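Local coordinates for protein ribulose-bisphosphate carboxylase (Alicyclobacillus acidocaldarius subsp. acidocaldarius, PDB 4NAS) that belongs to the ribulose-bisphosphate carboxylase large-chain family, pairing an N-terminal domain with a TIM-barrel domain, and carries bound calcium in this crystal, at residues P263-Y275 and V287-I301. Numbering follows the deposited sequence.
Sequences PILAHPAVSGALY and VLGQLMRLAGADIGI
D298 reaches back beside the start of strand 264-267 and takes the N-H of I264 on the anti lone pair of OD2, at 2.8 Å from I264 N and almost straight (168°). With CG lying anti to the carbonyl carbon (chi1 -61°), the carboxylate faces the P263-I264 backbone, while OD1 accepts from the backbone N of F128 and G129. I264 O accepts twice, from the backbone N of I299 and of D298. Parallel pairing then continues from A266 N to I299 O (2.9 Å) and from I301 N to A266 O. The two strands, 16° apart in direction, are neighbours in the parallel barrel sheet of the TIM-barrel domain, and helix 284-295 is the main helix of the beta-alpha-beta connection between them. On one face of the sheet, L265 CD1 lies against I299 CG2 and also meets I301 CD1 at 3.6 Å, the branches crossing obliquely. On the other, toward the helix, A266 CB touches A297 CB at 3.6 Å and the selenium of M292 (selenomethionine) at 3.9 Å; the chain is bent at chi2, which brings SE, not the terminal CE, against A266 CB. G296, with positive phi, closes the helix in a Schellman motif and leads the chain into A297. Past the strand, the P268 ring crosses I301 at about a right angle, CD 3.6 Å from I301 CG2. The L288 fork splits its contacts: CD2 packs on P268 CB at 3.5 Å, and CD1 approaches Y275 CE2. V287 CG1 meets S271 CB. The side chain of H267, about 5 Å from a bound calcium ion, carries P268 CD over one ring face, and its ND1 accepts from A269 N.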
loop_
_atom_site.group_PDB
_atom_site.type_symbol
_atom_site.label_atom_id
_atom_site.label_comp_id
_atom_site.label_asym_id
_atom_site.label_seq_id
_atom_site.Cartn_x
_atom_site.Cartn_y
_atom_site.Cartn_z
ATOM N N PRO B 263 0.831 -22.375 6.804
ATOM C CA PRO B 263 1.409 -21.632 5.670
ATOM C C PRO B 263 0.613 -20.387 5.297
ATOM O O PRO B 263 -0.608 -20.339 5.496
ATOM C CB PRO B 263 1.356 -22.649 4.524
ATOM C CG PRO B 263 1.401 -23.986 5.200
ATOM C CD PRO B 263 0.650 -23.811 6.495
ATOM N N ILE B 264 1.303 -19.382 4.758
ATOM C CA ILE B 264 0.635 -18.201 4.237
ATOM C C ILE B 264 0.458 -18.281 2.700
ATOM O O ILE B 264 1.394 -18.582 1.954
ATOM C CB ILE B 264 1.409 -16.907 4.636
ATOM C CG1 ILE B 264 1.367 -16.730 6.168
ATOM C CG2 ILE B 264 0.874 -15.693 3.853
ATOM C CD1 ILE B 264 2.310 -15.665 6.701
ATOM N N LEU B 265 -0.749 -18.011 2.241
ATOM C CA LEU B 265 -1.032 -18.001 0.815
ATOM C C LEU B 265 -1.235 -16.527 0.426
ATOM O O LEU B 265 -2.289 -15.927 0.683
ATOM C CB LEU B 265 -2.272 -18.863 0.506
ATOM C CG LEU B 265 -2.934 -18.767 -0.889
ATOM C CD1 LEU B 265 -1.991 -19.299 -1.978
ATOM C CD2 LEU B 265 -4.304 -19.526 -0.933
ATOM N N ALA B 266 -0.193 -15.940 -0.156
ATOM C CA ALA B 266 -0.219 -14.535 -0.560
ATOM C C ALA B 266 -1.051 -14.241 -1.814
ATOM O O ALA B 266 -0.732 -14.696 -2.933
ATOM C CB ALA B 266 1.160 -14.028 -0.735
ATOM N N HIS B 267 -2.104 -13.443 -1.650
ATOM C CA HIS B 267 -2.946 -13.102 -2.807
ATOM C C HIS B 267 -2.553 -11.705 -3.315
ATOM O O HIS B 267 -2.304 -10.822 -2.519
ATOM C CB HIS B 267 -4.457 -13.171 -2.466
ATOM C CG HIS B 267 -5.346 -12.996 -3.663
ATOM N ND1 HIS B 267 -5.616 -11.759 -4.217
ATOM C CD2 HIS B 267 -5.957 -13.904 -4.471
ATOM C CE1 HIS B 267 -6.373 -11.908 -5.291
ATOM N NE2 HIS B 267 -6.585 -13.202 -5.475
ATOM N N PRO B 268 -2.507 -11.497 -4.645
ATOM C CA PRO B 268 -2.011 -10.198 -5.135
ATOM C C PRO B 268 -3.011 -9.051 -5.196
ATOM O O PRO B 268 -2.674 -8.055 -5.833
ATOM C CB PRO B 268 -1.576 -10.516 -6.574
ATOM C CG PRO B 268 -2.449 -11.613 -6.975
ATOM C CD PRO B 268 -2.619 -12.475 -5.736
ATOM N N ALA B 269 -4.209 -9.194 -4.627
ATOM C CA ALA B 269 -5.212 -8.136 -4.673
ATOM C C ALA B 269 -4.605 -6.770 -4.393
ATOM O O ALA B 269 -3.808 -6.629 -3.462
ATOM C CB ALA B 269 -6.335 -8.420 -3.679
ATOM N N VAL B 270 -4.952 -5.796 -5.239
ATOM C CA VAL B 270 -4.522 -4.385 -5.130
ATOM C C VAL B 270 -3.149 -4.088 -5.757
ATOM O O VAL B 270 -2.845 -2.943 -6.075
ATOM C CB VAL B 270 -4.617 -3.826 -3.664
ATOM C CG1 VAL B 270 -4.320 -2.315 -3.641
ATOM C CG2 VAL B 270 -6.019 -4.074 -3.078
ATOM N N SER B 271 -2.338 -5.119 -5.961
ATOM C CA SER B 271 -0.946 -4.923 -6.400
ATOM C C SER B 271 -0.863 -4.239 -7.742
ATOM O O SER B 271 0.069 -3.475 -7.997
ATOM C CB SER B 271 -0.223 -6.255 -6.487
ATOM O OG SER B 271 -0.931 -7.149 -7.356
ATOM N N GLY B 272 -1.822 -4.525 -8.619
ATOM C CA GLY B 272 -1.842 -3.886 -9.926
ATOM C C GLY B 272 -1.920 -2.378 -9.878
ATOM O O GLY B 272 -1.584 -1.700 -10.849
ATOM N N ALA B 273 -2.378 -1.822 -8.756
ATOM C CA ALA B 273 -2.402 -0.375 -8.627
ATOM C C ALA B 273 -0.998 0.177 -8.491
ATOM O O ALA B 273 -0.800 1.373 -8.676
ATOM C CB ALA B 273 -3.263 0.065 -7.416
ATOM N N LEU B 274 -0.037 -0.694 -8.167
ATOM C CA LEU B 274 1.353 -0.284 -8.017
ATOM C C LEU B 274 2.155 -0.559 -9.294
ATOM O O LEU B 274 3.011 0.223 -9.651
ATOM C CB LEU B 274 2.022 -0.983 -6.819
ATOM C CG LEU B 274 1.521 -0.539 -5.434
ATOM C CD1 LEU B 274 1.977 -1.496 -4.348
ATOM C CD2 LEU B 274 1.946 0.892 -5.126
ATOM N N TYR B 275 1.854 -1.650 -9.998
ATOM C CA TYR B 275 2.730 -2.071 -11.097
ATOM C C TYR B 275 2.156 -1.951 -12.508
ATOM O O TYR B 275 2.877 -2.115 -13.495
ATOM C CB TYR B 275 3.240 -3.492 -10.838
ATOM C CG TYR B 275 2.198 -4.583 -11.044
ATOM C CD1 TYR B 275 1.723 -4.868 -12.317
ATOM C CD2 TYR B 275 1.711 -5.341 -9.979
ATOM C CE1 TYR B 275 0.768 -5.824 -12.536
ATOM C CE2 TYR B 275 0.765 -6.338 -10.200
ATOM C CZ TYR B 275 0.304 -6.558 -11.491
ATOM O OH TYR B 275 -0.620 -7.513 -11.802
ATOM N N VAL B 287 7.003 -6.215 -6.165
ATOM C CA VAL B 287 5.745 -6.213 -5.396
ATOM C C VAL B 287 5.243 -7.639 -5.095
ATOM O O VAL B 287 4.871 -7.968 -3.961
ATOM C CB VAL B 287 4.646 -5.445 -6.154
ATOM C CG1 VAL B 287 3.313 -5.513 -5.401
ATOM C CG2 VAL B 287 5.052 -3.978 -6.380
ATOM N N LEU B 288 5.267 -8.486 -6.117
ATOM C CA LEU B 288 4.741 -9.849 -5.992
ATOM C C LEU B 288 5.811 -10.897 -5.779
ATOM O O LEU B 288 5.499 -12.068 -5.567
ATOM C CB LEU B 288 3.919 -10.210 -7.243
ATOM C CG LEU B 288 2.730 -9.284 -7.459
ATOM C CD1 LEU B 288 2.012 -9.597 -8.770
ATOM C CD2 LEU B 288 1.764 -9.391 -6.281
ATOM N N GLY B 289 7.083 -10.509 -5.815
ATOM C CA GLY B 289 8.111 -11.530 -5.753
ATOM C C GLY B 289 9.063 -11.352 -4.592
ATOM O O GLY B 289 9.001 -12.063 -3.578
ATOM N N GLN B 290 9.943 -10.379 -4.761
ATOM C CA GLN B 290 10.954 -10.043 -3.770
ATOM C C GLN B 290 10.354 -9.742 -2.402
ATOM O O GLN B 290 10.740 -10.340 -1.403
ATOM C CB GLN B 290 11.750 -8.835 -4.269
ATOM C CG GLN B 290 12.994 -8.490 -3.432
ATOM C CD GLN B 290 13.878 -7.471 -4.141
ATOM O OE1 GLN B 290 13.387 -6.621 -4.880
ATOM N NE2 GLN B 290 15.183 -7.544 -3.906
ATOM N N LEU B 291 9.436 -8.796 -2.353
ATOM C CA LEU B 291 8.808 -8.377 -1.101
ATOM C C LEU B 291 7.951 -9.475 -0.446
ATOM O O LEU B 291 7.909 -9.594 0.786
ATOM C CB LEU B 291 7.929 -7.154 -1.359
ATOM C CG LEU B 291 8.697 -5.901 -1.795
ATOM C CD1 LEU B 291 7.796 -4.681 -1.762
ATOM C CD2 LEU B 291 9.886 -5.703 -0.911
HETATM N N MSE B 292 7.255 -10.252 -1.275
HETATM C CA MSE B 292 6.441 -11.365 -0.783
HETATM C C MSE B 292 7.259 -12.431 -0.062
HETATM O O MSE B 292 6.864 -12.909 1.000
HETATM C CB MSE B 292 5.687 -12.025 -1.939
HETATM C CG MSE B 292 4.594 -11.187 -2.528
HETATM SE SE MSE B 292 3.270 -10.735 -1.192
HETATM C CE MSE B 292 1.972 -9.992 -2.403
ATOM N N ARG B 293 8.390 -12.824 -0.650
ATOM C CA ARG B 293 9.258 -13.815 -0.011
ATOM C C ARG B 293 9.804 -13.265 1.320
ATOM O O ARG B 293 9.852 -13.965 2.344
ATOM C CB ARG B 293 10.393 -14.247 -0.962
ATOM C CG ARG B 293 11.355 -15.267 -0.377
ATOM C CD ARG B 293 12.340 -15.727 -1.459
ATOM N NE ARG B 293 13.140 -16.867 -1.028
ATOM C CZ ARG B 293 14.132 -17.391 -1.741
ATOM N NH1 ARG B 293 14.817 -18.426 -1.267
ATOM N NH2 ARG B 293 14.458 -16.855 -2.909
ATOM N N LEU B 294 10.182 -11.999 1.324
ATOM C CA LEU B 294 10.729 -11.410 2.548
ATOM C C LEU B 294 9.676 -11.361 3.650
ATOM O O LEU B 294 9.974 -11.594 4.817
ATOM C CB LEU B 294 11.225 -9.994 2.280
ATOM C CG LEU B 294 12.429 -9.847 1.340
ATOM C CD1 LEU B 294 12.755 -8.345 1.074
ATOM C CD2 LEU B 294 13.625 -10.579 1.907
ATOM N N ALA B 295 8.445 -11.047 3.253
ATOM C CA ALA B 295 7.337 -10.885 4.184
ATOM C C ALA B 295 6.860 -12.228 4.749
ATOM O O ALA B 295 6.265 -12.265 5.822
ATOM C CB ALA B 295 6.184 -10.135 3.504
ATOM N N GLY B 296 7.099 -13.324 4.022
ATOM C CA GLY B 296 6.827 -14.653 4.556
ATOM C C GLY B 296 5.794 -15.506 3.822
ATOM O O GLY B 296 5.295 -16.485 4.366
ATOM N N ALA B 297 5.468 -15.152 2.586
ATOM C CA ALA B 297 4.521 -15.965 1.817
ATOM C C ALA B 297 5.140 -17.345 1.591
ATOM O O ALA B 297 6.320 -17.465 1.258
ATOM C CB ALA B 297 4.262 -15.324 0.514
ATOM N N ASP B 298 4.364 -18.394 1.796
ATOM C CA ASP B 298 4.870 -19.720 1.461
ATOM C C ASP B 298 4.438 -20.109 0.050
ATOM O O ASP B 298 5.057 -20.958 -0.593
ATOM C CB ASP B 298 4.388 -20.748 2.473
ATOM C CG ASP B 298 4.864 -20.444 3.867
ATOM O OD1 ASP B 298 6.048 -20.698 4.133
ATOM O OD2 ASP B 298 4.059 -19.936 4.682
ATOM N N ILE B 299 3.346 -19.505 -0.394
ATOM C CA ILE B 299 2.833 -19.697 -1.738
ATOM C C ILE B 299 2.498 -18.329 -2.270
ATOM O O ILE B 299 1.837 -17.523 -1.587
ATOM C CB ILE B 299 1.548 -20.561 -1.752
ATOM C CG1 ILE B 299 1.811 -21.925 -1.098
ATOM C CG2 ILE B 299 1.071 -20.776 -3.194
ATOM C CD1 ILE B 299 0.550 -22.692 -0.790
ATOM N N GLY B 300 2.930 -18.052 -3.495
ATOM C CA GLY B 300 2.694 -16.736 -4.058
ATOM C C GLY B 300 1.881 -16.821 -5.345
ATOM O O GLY B 300 2.289 -17.482 -6.295
ATOM N N ILE B 301 0.736 -16.144 -5.357
ATOM C CA ILE B 301 -0.170 -16.102 -6.501
ATOM C C ILE B 301 0.154 -14.837 -7.302
ATOM O O ILE B 301 0.297 -13.771 -6.724
ATOM C CB ILE B 301 -1.638 -16.002 -6.006
ATOM C CG1 ILE B 301 -2.023 -17.228 -5.167
ATOM C CG2 ILE B 301 -2.600 -15.722 -7.180
ATOM C CD1 ILE B 301 -3.388 -17.096 -4.470
#